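Local coordinates for thylakoid lumenal 15 kDa protein 1, chloroplastic (Arabidopsis thaliana, PDB 3N90), which is of unknown function but folds as a right-handed quadrilateral beta helix of pentapeptide repeats in the chloroplast thylakoid lumen, at residues N85-G90 / G106-D111; A46-A51 / A66-A71; A91-N96 / V112-D117; S102-A107 / N135-T140; D57-D62 / N77-N82. The protein carries 2 engineered substitutions. All blocks are in the same frame, centred on the assembly; numbering follows the deposited sequence.

Contact 1. Residues N85-G90 / G106-D111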
# COMPACT_ATOMS: atom_id res chain seq x y z
N ASN A 85 2.69 -8.88 4.61
CA ASN A 85 4.12 -8.79 4.34
C ASN A 85 4.58 -7.60 3.49
O ASN A 85 5.70 -7.58 2.99
CB ASN A 85 4.62 -10.10 3.73
CG ASN A 85 4.66 -11.24 4.75
OD1 ASN A 85 5.19 -11.07 5.84
ND2 ASN A 85 4.13 -12.39 4.38
N ALA A 86 3.72 -6.59 3.34
CA ALA A 86 4.06 -5.44 2.56
C ALA A 86 5.03 -4.58 3.36
O ALA A 86 4.88 -4.42 4.60
CB ALA A 86 2.79 -4.65 2.18
N ASN A 87 6.03 -4.04 2.69
CA ASN A 87 6.96 -3.13 3.34
C ASN A 87 6.57 -1.67 3.10
O ASN A 87 6.72 -1.12 2.00
CB ASN A 87 8.44 -3.43 2.97
CG ASN A 87 9.42 -2.57 3.74
OD1 ASN A 87 9.03 -1.77 4.60
ND2 ASN A 87 10.71 -2.73 3.46
N LEU A 88 6.00 -1.02 4.13
CA LEU A 88 5.67 0.40 4.00
C LEU A 88 6.67 1.35 4.64
O LEU A 88 6.34 2.48 4.94
CB LEU A 88 4.21 0.70 4.51
CG LEU A 88 3.12 -0.06 3.75
CD1 LEU A 88 2.82 -1.39 4.42
CD2 LEU A 88 1.85 0.75 3.70
N GLU A 89 7.91 0.88 4.85
CA GLU A 89 8.87 1.73 5.53
C GLU A 89 8.92 3.14 4.93
O GLU A 89 9.17 3.33 3.72
CB GLU A 89 10.24 1.04 5.54
CG GLU A 89 11.43 1.84 5.98
CD GLU A 89 12.69 1.28 5.27
OE1 GLU A 89 12.84 0.03 5.16
OE2 GLU A 89 13.51 2.10 4.81
N GLY A 90 8.63 4.15 5.75
CA GLY A 90 8.71 5.54 5.33
C GLY A 90 7.65 6.05 4.36
O GLY A 90 7.78 7.13 3.76
N GLY A 106 1.96 -8.81 9.20
CA GLY A 106 3.35 -8.75 8.76
C GLY A 106 3.69 -7.52 7.93
O GLY A 106 4.78 -7.41 7.39
N ALA A 107 2.77 -6.56 7.85
CA ALA A 107 3.11 -5.28 7.21
C ALA A 107 4.15 -4.47 8.00
O ALA A 107 4.15 -4.47 9.24
CB ALA A 107 1.84 -4.45 6.98
N ASP A 108 5.01 -3.75 7.32
CA ASP A 108 5.99 -2.94 8.03
C ASP A 108 5.72 -1.43 7.92
O ASP A 108 5.91 -0.82 6.87
CB ASP A 108 7.42 -3.34 7.59
CG ASP A 108 8.50 -2.77 8.47
OD1 ASP A 108 8.34 -1.64 8.97
OD2 ASP A 108 9.55 -3.45 8.61
N PHE A 109 5.29 -0.82 9.04
CA PHE A 109 4.94 0.59 9.08
C PHE A 109 6.02 1.52 9.70
O PHE A 109 5.69 2.58 10.18
CB PHE A 109 3.59 0.77 9.83
CG PHE A 109 2.38 0.24 9.09
CD1 PHE A 109 1.67 1.08 8.24
CD2 PHE A 109 1.92 -1.06 9.29
CE1 PHE A 109 0.51 0.63 7.56
CE2 PHE A 109 0.78 -1.55 8.63
CZ PHE A 109 0.06 -0.69 7.75
N THR A 110 7.30 1.12 9.66
CA THR A 110 8.39 2.03 10.12
C THR A 110 8.40 3.42 9.58
O THR A 110 8.34 3.65 8.35
CB THR A 110 9.78 1.46 9.77
OG1 THR A 110 9.98 0.27 10.51
CG2 THR A 110 10.90 2.48 10.08
N ASP A 111 8.53 4.39 10.49
CA ASP A 111 8.58 5.80 10.15
C ASP A 111 7.38 6.24 9.32
O ASP A 111 7.45 7.26 8.63
CB ASP A 111 9.85 6.17 9.38
CG ASP A 111 11.05 6.32 10.25
OD1 ASP A 111 10.92 6.36 11.50
OD2 ASP A 111 12.14 6.39 9.65

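Contact 2. Residues A46-A51 / A66-A71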
# COMPACT_ATOMS: atom_id res chain seq x y z
N ALA A 46 4.82 -6.46 -6.27
CA ALA A 46 5.27 -5.37 -7.10
C ALA A 46 6.33 -4.52 -6.38
O ALA A 46 6.38 -4.48 -5.14
CB ALA A 46 4.12 -4.51 -7.55
N LYS A 47 7.18 -3.86 -7.15
CA LYS A 47 8.16 -2.97 -6.59
C LYS A 47 7.66 -1.55 -6.81
O LYS A 47 7.62 -1.02 -7.94
CB LYS A 47 9.58 -3.19 -7.17
CG LYS A 47 10.08 -4.62 -7.12
CD LYS A 47 10.02 -5.26 -5.73
CE LYS A 47 10.68 -6.66 -5.70
NZ LYS A 47 11.11 -7.01 -4.31
N LEU A 48 7.21 -0.94 -5.71
CA LEU A 48 6.52 0.34 -5.77
C LEU A 48 7.20 1.40 -4.88
O LEU A 48 6.54 2.30 -4.32
CB LEU A 48 5.06 0.15 -5.31
CG LEU A 48 4.13 -0.53 -6.34
CD1 LEU A 48 3.02 -1.33 -5.69
CD2 LEU A 48 3.58 0.58 -7.24
N LEU A 49 8.52 1.31 -4.74
CA LEU A 49 9.22 2.31 -3.99
C LEU A 49 8.85 3.71 -4.48
O LEU A 49 8.98 4.00 -5.67
CB LEU A 49 10.73 2.08 -4.06
CG LEU A 49 11.59 3.13 -3.32
CD1 LEU A 49 12.79 2.42 -2.66
CD2 LEU A 49 12.02 4.33 -4.19
N GLY A 50 8.40 4.58 -3.58
CA GLY A 50 8.18 6.01 -3.96
C GLY A 50 6.97 6.26 -4.88
O GLY A 50 6.74 7.39 -5.32
N ALA A 51 6.18 5.21 -5.10
CA ALA A 51 4.98 5.31 -5.98
C ALA A 51 3.95 6.23 -5.32
O ALA A 51 3.94 6.34 -4.09
CB ALA A 51 4.36 3.90 -6.21
N ALA A 66 4.39 -6.55 -1.44
CA ALA A 66 4.85 -5.40 -2.20
C ALA A 66 5.93 -4.60 -1.47
O ALA A 66 5.91 -4.49 -0.24
CB ALA A 66 3.67 -4.50 -2.55
N ASP A 67 6.85 -4.02 -2.24
CA ASP A 67 7.79 -3.02 -1.75
C ASP A 67 7.14 -1.66 -1.90
O ASP A 67 7.01 -1.15 -3.00
CB ASP A 67 9.10 -3.12 -2.54
CG ASP A 67 10.14 -2.10 -2.11
OD1 ASP A 67 9.89 -1.29 -1.18
OD2 ASP A 67 11.24 -2.10 -2.74
N LEU A 68 6.64 -1.10 -0.78
CA LEU A 68 5.95 0.19 -0.76
C LEU A 68 6.76 1.26 -0.02
O LEU A 68 6.22 2.25 0.45
CB LEU A 68 4.57 0.03 -0.09
CG LEU A 68 3.64 -1.01 -0.75
CD1 LEU A 68 2.44 -1.33 0.18
CD2 LEU A 68 3.20 -0.50 -2.13
N ARG A 69 8.08 1.06 0.11
CA ARG A 69 8.88 2.04 0.82
C ARG A 69 8.72 3.43 0.23
O ARG A 69 8.87 3.65 -0.98
CB ARG A 69 10.36 1.63 0.83
CG ARG A 69 10.58 0.31 1.60
CD ARG A 69 12.03 -0.12 1.43
NE ARG A 69 12.33 -0.45 0.03
CZ ARG A 69 13.56 -0.49 -0.48
NH1 ARG A 69 14.62 -0.22 0.29
NH2 ARG A 69 13.75 -0.83 -1.77
N GLY A 70 8.38 4.40 1.08
CA GLY A 70 8.26 5.78 0.69
C GLY A 70 7.06 6.12 -0.21
O GLY A 70 6.93 7.25 -0.72
N ALA A 71 6.17 5.14 -0.40
CA ALA A 71 4.98 5.39 -1.23
C ALA A 71 4.02 6.33 -0.52
O ALA A 71 4.00 6.38 0.72
CB ALA A 71 4.28 4.11 -1.57
O HOH W 1 12.46 -4.43 -3.61
O HOH W 2 10.55 -0.78 -5.46

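Contact 3. Residues A91-N96 / V112-D117. Engineered in segment 91-96: M93 (natural residue Val), M94 (natural residue Thr).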
# COMPACT_ATOMS: atom_id res chain seq x y z
N ALA A 91 6.62 5.24 4.17
CA ALA A 91 5.46 5.70 3.40
C ALA A 91 4.70 6.82 4.13
O ALA A 91 4.96 7.09 5.33
CB ALA A 91 4.51 4.51 3.10
N THR A 92 3.80 7.48 3.42
CA THR A 92 2.91 8.49 4.04
C THR A 92 1.46 8.12 3.84
O THR A 92 1.13 7.47 2.86
CB THR A 92 3.18 9.90 3.50
OG1 THR A 92 3.35 9.86 2.09
CG2 THR A 92 4.47 10.43 4.10
N MET A 93 0.61 8.51 4.80
CA MET A 93 -0.82 8.23 4.72
C MET A 93 -1.58 9.33 5.46
O MET A 93 -2.27 9.07 6.43
CB MET A 93 -1.20 6.77 5.15
CG MET A 93 -0.57 6.27 6.48
SD MET A 93 -0.73 4.44 6.68
CE MET A 93 0.46 3.84 5.48
N MET A 94 -1.43 10.56 4.97
CA MET A 94 -2.13 11.74 5.53
C MET A 94 -3.62 11.84 5.26
O MET A 94 -4.16 11.31 4.27
CB MET A 94 -1.49 13.02 5.04
CG MET A 94 -0.10 13.24 5.57
SD MET A 94 0.62 14.71 4.80
CE MET A 94 1.61 13.98 3.51
N GLY A 95 -4.28 12.54 6.18
CA GLY A 95 -5.71 12.83 6.04
C GLY A 95 -6.62 11.63 6.13
O GLY A 95 -6.30 10.63 6.78
N ASN A 96 -7.76 11.77 5.47
CA ASN A 96 -8.88 10.84 5.45
C ASN A 96 -8.61 9.56 4.66
O ASN A 96 -9.38 9.22 3.76
CB ASN A 96 -10.01 11.56 4.73
CG ASN A 96 -9.57 12.15 3.38
OD1 ASN A 96 -8.98 13.23 3.36
ND2 ASN A 96 -9.80 11.43 2.27
N VAL A 112 6.29 5.49 9.38
CA VAL A 112 5.08 5.98 8.77
C VAL A 112 4.46 6.86 9.85
O VAL A 112 4.10 6.34 10.93
CB VAL A 112 4.11 4.84 8.37
CG1 VAL A 112 2.73 5.40 7.93
CG2 VAL A 112 4.75 3.99 7.27
N PRO A 113 4.38 8.17 9.58
CA PRO A 113 3.74 9.07 10.54
C PRO A 113 2.26 8.70 10.63
O PRO A 113 1.62 8.45 9.61
CB PRO A 113 3.93 10.46 9.92
CG PRO A 113 5.01 10.28 8.88
CD PRO A 113 4.82 8.90 8.37
N LEU A 114 1.72 8.60 11.84
CA LEU A 114 0.31 8.30 11.98
C LEU A 114 -0.30 9.23 13.01
O LEU A 114 0.36 9.58 13.99
CB LEU A 114 0.09 6.84 12.42
CG LEU A 114 0.42 5.70 11.45
CD1 LEU A 114 0.28 4.33 12.17
CD2 LEU A 114 -0.46 5.78 10.22
N ARG A 115 -1.53 9.63 12.78
CA ARG A 115 -2.34 10.23 13.83
C ARG A 115 -2.72 9.17 14.85
O ARG A 115 -2.83 7.97 14.52
CB ARG A 115 -3.60 10.86 13.25
CG ARG A 115 -3.36 11.91 12.16
CD ARG A 115 -4.67 12.56 11.76
NE ARG A 115 -5.71 11.55 11.51
CZ ARG A 115 -5.95 11.02 10.32
NH1 ARG A 115 -5.22 11.39 9.28
NH2 ARG A 115 -6.93 10.11 10.17
N ASP A 116 -2.91 9.61 16.09
CA ASP A 116 -3.48 8.75 17.13
C ASP A 116 -4.61 7.84 16.63
O ASP A 116 -4.55 6.63 16.83
CB ASP A 116 -3.95 9.60 18.32
CG ASP A 116 -2.79 10.25 19.07
OD1 ASP A 116 -1.61 9.88 18.84
OD2 ASP A 116 -3.06 11.15 19.91
N ASP A 117 -5.62 8.40 15.97
CA ASP A 117 -6.77 7.61 15.51
C ASP A 117 -6.42 6.51 14.50
O ASP A 117 -7.01 5.44 14.53
CB ASP A 117 -7.92 8.49 15.00
CG ASP A 117 -7.59 9.23 13.70
OD1 ASP A 117 -8.15 8.83 12.63
OD2 ASP A 117 -6.83 10.23 13.75
O HOH W 3 1.36 9.57 7.08

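Contact 4. Residues S102-A107 / N135-T140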
# COMPACT_ATOMS: atom_id res chain seq x y z
N SER A 102 -8.68 -3.94 6.07
CA SER A 102 -7.44 -4.38 5.43
C SER A 102 -6.68 -5.41 6.28
O SER A 102 -6.78 -5.41 7.51
CB SER A 102 -6.57 -3.20 5.06
OG SER A 102 -7.23 -2.53 3.97
N ASN A 103 -6.00 -6.31 5.60
CA ASN A 103 -5.19 -7.31 6.29
C ASN A 103 -3.76 -6.81 6.33
O ASN A 103 -3.12 -6.68 5.29
CB ASN A 103 -5.29 -8.67 5.54
CG ASN A 103 -4.39 -9.76 6.16
OD1 ASN A 103 -3.67 -9.52 7.13
ND2 ASN A 103 -4.43 -10.95 5.57
N ILE A 104 -3.26 -6.52 7.53
CA ILE A 104 -1.91 -5.97 7.68
C ILE A 104 -0.94 -6.90 8.42
O ILE A 104 0.03 -6.43 9.02
CB ILE A 104 -1.90 -4.59 8.35
CG1 ILE A 104 -2.53 -4.65 9.76
CG2 ILE A 104 -2.63 -3.57 7.43
CD1 ILE A 104 -2.28 -3.41 10.58
N THR A 105 -1.24 -8.19 8.35
CA THR A 105 -0.42 -9.22 8.99
C THR A 105 0.96 -9.16 8.38
O THR A 105 1.12 -9.41 7.18
CB THR A 105 -0.97 -10.64 8.74
OG1 THR A 105 -2.30 -10.74 9.24
CG2 THR A 105 -0.09 -11.71 9.46
N GLY A 106 1.96 -8.81 9.20
CA GLY A 106 3.35 -8.75 8.76
C GLY A 106 3.69 -7.52 7.93
O GLY A 106 4.78 -7.41 7.39
N ALA A 107 2.77 -6.56 7.85
CA ALA A 107 3.11 -5.28 7.21
C ALA A 107 4.15 -4.47 8.00
O ALA A 107 4.15 -4.47 9.24
CB ALA A 107 1.84 -4.45 6.98
N ASN A 135 10.75 -7.19 11.08
CA ASN A 135 10.21 -6.20 12.01
C ASN A 135 8.81 -6.63 12.44
O ASN A 135 8.05 -7.24 11.67
CB ASN A 135 10.23 -4.79 11.42
CG ASN A 135 11.59 -4.15 11.50
OD1 ASN A 135 12.41 -4.51 12.36
ND2 ASN A 135 11.84 -3.16 10.63
N ALA A 136 8.46 -6.40 13.70
CA ALA A 136 7.16 -6.87 14.17
C ALA A 136 6.16 -5.76 13.88
O ALA A 136 6.43 -4.60 14.18
CB ALA A 136 7.20 -7.20 15.66
N THR A 137 5.02 -6.12 13.28
CA THR A 137 4.09 -5.10 12.73
C THR A 137 3.68 -4.15 13.82
O THR A 137 3.74 -2.95 13.63
CB THR A 137 2.85 -5.71 12.04
OG1 THR A 137 3.29 -6.43 10.88
CG2 THR A 137 1.84 -4.60 11.60
N ARG A 138 3.35 -4.71 14.98
CA ARG A 138 2.98 -3.95 16.19
C ARG A 138 4.06 -3.01 16.69
O ARG A 138 3.74 -1.95 17.22
CB ARG A 138 2.58 -4.91 17.31
CG ARG A 138 1.39 -5.79 16.98
CD ARG A 138 0.88 -6.53 18.20
NE ARG A 138 0.32 -5.64 19.23
CZ ARG A 138 -0.86 -5.02 19.13
NH1 ARG A 138 -1.61 -5.13 18.04
NH2 ARG A 138 -1.29 -4.25 20.12
N ASP A 139 5.33 -3.40 16.55
CA ASP A 139 6.44 -2.53 16.94
C ASP A 139 6.63 -1.38 15.98
O ASP A 139 6.89 -0.25 16.40
CB ASP A 139 7.74 -3.32 17.07
CG ASP A 139 7.72 -4.29 18.22
OD1 ASP A 139 6.99 -4.01 19.20
OD2 ASP A 139 8.43 -5.31 18.15
N THR A 140 6.51 -1.65 14.68
CA THR A 140 6.64 -0.59 13.69
C THR A 140 5.54 0.43 13.89
O THR A 140 5.73 1.60 13.62
CB THR A 140 6.64 -1.14 12.24
OG1 THR A 140 5.36 -1.70 11.93
CG2 THR A 140 7.72 -2.21 12.09

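Contact 5. Residues D57-D62 / N77-N82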
# COMPACT_ATOMS: atom_id res chain seq x y z
N ASP A 57 -8.19 4.89 -5.32
CA ASP A 57 -9.11 3.95 -4.71
C ASP A 57 -8.56 2.55 -4.86
O ASP A 57 -8.50 1.99 -5.96
CB ASP A 57 -10.51 4.05 -5.35
CG ASP A 57 -11.52 3.10 -4.72
OD1 ASP A 57 -11.19 2.38 -3.76
OD2 ASP A 57 -12.70 3.11 -5.18
N LEU A 58 -8.10 2.00 -3.74
CA LEU A 58 -7.43 0.70 -3.76
C LEU A 58 -8.33 -0.43 -3.26
O LEU A 58 -7.84 -1.54 -2.97
CB LEU A 58 -6.11 0.77 -2.95
CG LEU A 58 -4.96 1.40 -3.75
CD1 LEU A 58 -3.89 2.04 -2.85
CD2 LEU A 58 -4.31 0.33 -4.69
N THR A 59 -9.62 -0.16 -3.14
CA THR A 59 -10.51 -1.08 -2.44
C THR A 59 -10.33 -2.52 -2.95
O THR A 59 -10.42 -2.77 -4.17
CB THR A 59 -11.99 -0.65 -2.62
OG1 THR A 59 -12.18 0.62 -1.98
CG2 THR A 59 -12.90 -1.71 -1.98
N GLY A 60 -10.04 -3.46 -2.05
CA GLY A 60 -9.88 -4.87 -2.45
C GLY A 60 -8.64 -5.28 -3.22
O GLY A 60 -8.53 -6.43 -3.71
N ALA A 61 -7.70 -4.34 -3.36
CA ALA A 61 -6.47 -4.60 -4.09
C ALA A 61 -5.59 -5.59 -3.32
O ALA A 61 -5.69 -5.67 -2.09
CB ALA A 61 -5.71 -3.32 -4.35
N ASP A 62 -4.75 -6.31 -4.04
CA ASP A 62 -3.69 -7.14 -3.44
C ASP A 62 -2.33 -6.44 -3.47
O ASP A 62 -1.70 -6.31 -4.52
CB ASP A 62 -3.63 -8.50 -4.15
CG ASP A 62 -2.80 -9.53 -3.37
OD1 ASP A 62 -2.17 -9.16 -2.35
OD2 ASP A 62 -2.77 -10.71 -3.81
N ASN A 77 -8.22 5.43 -0.53
CA ASN A 77 -9.15 4.42 -0.01
C ASN A 77 -8.42 3.07 -0.05
O ASN A 77 -8.26 2.47 -1.10
CB ASN A 77 -10.42 4.43 -0.87
CG ASN A 77 -11.47 3.49 -0.36
OD1 ASN A 77 -11.20 2.68 0.52
ND2 ASN A 77 -12.69 3.61 -0.89
N VAL A 78 -7.97 2.63 1.11
CA VAL A 78 -7.22 1.39 1.24
C VAL A 78 -8.06 0.39 2.03
O VAL A 78 -7.57 -0.29 2.93
CB VAL A 78 -5.81 1.66 1.86
CG1 VAL A 78 -4.86 0.50 1.54
CG2 VAL A 78 -5.23 2.92 1.24
N THR A 79 -9.35 0.32 1.69
CA THR A 79 -10.26 -0.58 2.41
C THR A 79 -10.17 -1.99 1.84
O THR A 79 -10.10 -2.17 0.63
CB THR A 79 -11.75 -0.08 2.38
OG1 THR A 79 -12.20 -0.10 1.04
CG2 THR A 79 -11.89 1.33 2.90
N LYS A 80 -10.17 -2.99 2.72
CA LYS A 80 -10.19 -4.40 2.28
C LYS A 80 -9.03 -4.80 1.35
O LYS A 80 -9.16 -5.67 0.48
CB LYS A 80 -11.55 -4.74 1.65
CG LYS A 80 -12.72 -4.67 2.61
CD LYS A 80 -14.03 -5.11 1.91
CE LYS A 80 -15.26 -4.71 2.73
NZ LYS A 80 -15.46 -5.67 3.88
N VAL A 81 -7.88 -4.18 1.60
CA VAL A 81 -6.69 -4.39 0.80
C VAL A 81 -5.85 -5.42 1.53
O VAL A 81 -5.76 -5.38 2.75
CB VAL A 81 -5.88 -3.08 0.69
CG1 VAL A 81 -4.48 -3.32 0.11
CG2 VAL A 81 -6.64 -2.03 -0.16
N ASN A 82 -5.21 -6.31 0.78
CA ASN A 82 -4.29 -7.25 1.37
C ASN A 82 -2.91 -6.62 1.44
O ASN A 82 -2.30 -6.33 0.40
CB ASN A 82 -4.30 -8.55 0.59
CG ASN A 82 -3.58 -9.67 1.32
OD1 ASN A 82 -2.90 -9.44 2.32
ND2 ASN A 82 -3.73 -10.89 0.81

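Contact 1. Residues N85-G90 / G106-D111
D108 OD1 is gripped twice from within its own segment, while across the contact D108 CB rests 3.7 Å from N87 OD1. T110 N donates to D108 OD1 at 3.0 Å, nearly in line with the bond from carbon to that oxygen, and closes an Asx turn. T110 OG1 donates to the syn lone pair of the same oxygen. The other oxygen, D108 OD2, is taken by T133 OG1 and N135 ND2. N87 makes the matching Asx turn: its OD1 receives E89 N at 2.9 Å, with the donor 39° above the amide plane. In N87 (chi1 -175°) as in D108, CG swings anti to the main-chain N, and the two flat groups run side by side with their planes 33° apart. With an alanine at D108, T110 would probably lose the acceptor that fixes its turn, and T133 and N135 would be left without their shared mate. These are successive coils of the right-handed quadrilateral beta helix, each pentapeptide sitting on its equivalent one turn away. The backbones are bridged at N87 and D108: D108 N donates to A86 O at 2.8 Å, L88 N bonds weakly to D108 O, and G90 N reaches T110 O at 2.7 Å. Inside the helix, L88 and F109 point the same way. L88 CD1 sits over one face of the F109 ring and also meets A107 CB at 4.1 Å, while L88 CD2 approaches F109 CE1. At the far end, N85 CA sends a C-H toward G106 O, and N85 OD1 accepts from A131 N.

Contact 2. Residues A46-A51 / A66-A71
L48 rests on L68 in the core of the right-handed quadrilateral beta helix, one coil directly over the next, and this inner side is the tight part of the contact. L48 CD1 meets L68 CD2 at 3.7 Å, and the same methyl of L68 also touches L48 CB. Two type II turns, L48 to A51 and L68 to A71, lie one over the other, with A71 CB 3.4 Å from A51 O. The two backbones are clasped by D67 N to A46 O, by L48 N to D67 O at 2.7 Å, and by G50 N to R69 O. The outer side is looser and wet. Here R69 doubles back, bent at chi3 (-65°), and grips D67 side-on: NE bonds to D67 OD1 at 2.9 Å in a salt bridge, NH2 to D67 OD2. R69 N also donates to D67 OD1, from the opposite face of the carboxylate to NE, which makes an Asx turn. With an asparagine in place of D67 the guanidinium would probably lose its countercharge and be freer to swing off. K47 stays 5.2 Å from the carboxylate, NZ to D67 OD2, and is joined to it by one water; a second water accepts from L49 N and donates, weakly, to the same oxygen. Over the rim of the R69 guanidinium face lies a methyl, L49 CD1, 3.5 Å from R69 NH2.

Contact 3. Residues A91-N96 / V112-D117
M93 and V112 cross at about a right angle where the last coils of the quadrilateral beta helix run out toward helix 116-125. M93, an engineered residue where the natural protein has valine, puts its CE 3.7 Å from V112 CG1, while its CG and SD lie against L114 CD2. Its CG stands between the backbone N and carbonyl carbon (chi1 47°), and the chain bends at chi3, which folds the methyl back over V112. A91 takes the other branch of the valine, A91 CB meeting V112 CG2 at 4.2 Å. The backbones part here: CA to CA is 5.4 Å for A91 and V112 but 7.3 Å for M93 and L114. A water fills in, accepting from M93 N and donating to P113 O at 2.8 Å. Further along, R115 reaches across to G95. A second shell holds these groups in place. F99 and F109 touch M93, and L122 and R119 of helix 116-125 touch L114. Q118 of the same helix ties the two segments together, NE2 to M93 O and OE1 to R115 N, the residue at the helix N-cap position. D117 anchors the guanidinium side-on, both of its oxygens offering syn lone pairs, with R115 NE to D117 OD2 at 2.8 Å. The far edge of R115 is thereby aimed at G95 O, where NH1 donates at 2.8 Å from 41° above the carbonyl plane.

Contact 4. Residues S102-A107 / N135-T140
T137 OG1 donates to A107 O at 2.7 Å, arriving tilted 22° from the carbonyl plane. Its direction follows from chi1 of -65°, which sets the hydroxyl beside the backbone N of T137 and leaves CG2 to turn toward I104. A C-H contact reaches the same carbonyl: T137 CA points a hydrogen at A107 O from 3.5 Å. The packing contacts are few. T137 CG2 lies 3.6 Å from I104 O, and I104 CD1 approaches the same methyl; I104 also touches L122 and V125 of helix 116-125. The turn so covered, I104 to A107, is a type II turn near the C-terminal end of the quadrilateral beta helix, closed by A107 N to I104 O, and the short helix 137-140, with A136 at its N-cap position, sits over it. Each segment also has its own side-chain bonds. N103 OD1 accepts T105 N at 3.0 Å in an Asx turn. T140 OG1 donates to T137 O at 2.7 Å, and the same hydroxyl oxygen takes F109 N, just beyond A107 in the chain.

Contact 5. Residues D57-D62 / N77-N82
V81 CG2 is the bump that fills the hollow under the L58 to A61 turn, 3.1 Å from L58 O and 4.0 Å from L58 CB. Its other branch, CG1, tucks against A61 O, so the valine fits snugly beneath the type II turn above it. L58 CD1 touches V78 CG2 more lightly, both facing the core of the right-handed quadrilateral beta helix. On the outer surface T59 sits in the notch between N77 and T79, with T59 CG2 3.5 Å from T79 OG1. T59 is held in place by D57 OD1, which accepts both its N and its OG1, the hydroxyl at 2.7 Å on the syn lone pair. At both ends flat groups lie side by side and point the same way, D57 with N77 and D62 with N82, the latter pair with planes 5° apart. The polar ends of that pair are turned to S64 OG and T84 OG1. G60 CA points a hydrogen at K80 O from 3.1 Å, and the backbones are joined by L58 N to N77 O, G60 N to T79 O and N82 N to A61 O at 3.0 Å. The coil before adds L38 against L58 and R39 in a salt bridge to D57 OD2; the coil after reaches in with S102 OG, bonded to V81 N. Both segments belong to the loop-built coils between helix 10-13 and helix 116-125.

Overall arrangement
The contacts are spread along the axis of the beta helix. Contact 2 and contact 1 lie along one side, centres about 10 Å apart, and bond directly through N87 O to L68 N and E89 O to G70 N. Contact 5 lies on the opposite side of the chain's centre, its centre about 15 Å from that of contact 2, and the segments of these two alternate along the sequence. The segments of contact 3 likewise alternate with those of contact 1 and carry the same coils onward to helix 116-125. Contact 4 shares G106 and A107 with contact 1, centres about 7 Å apart, and brings in helix 137-140. Contacts 1, 2 and 5 thus stack repeating coils, while contacts 3 and 4 close their C-terminal end with helices.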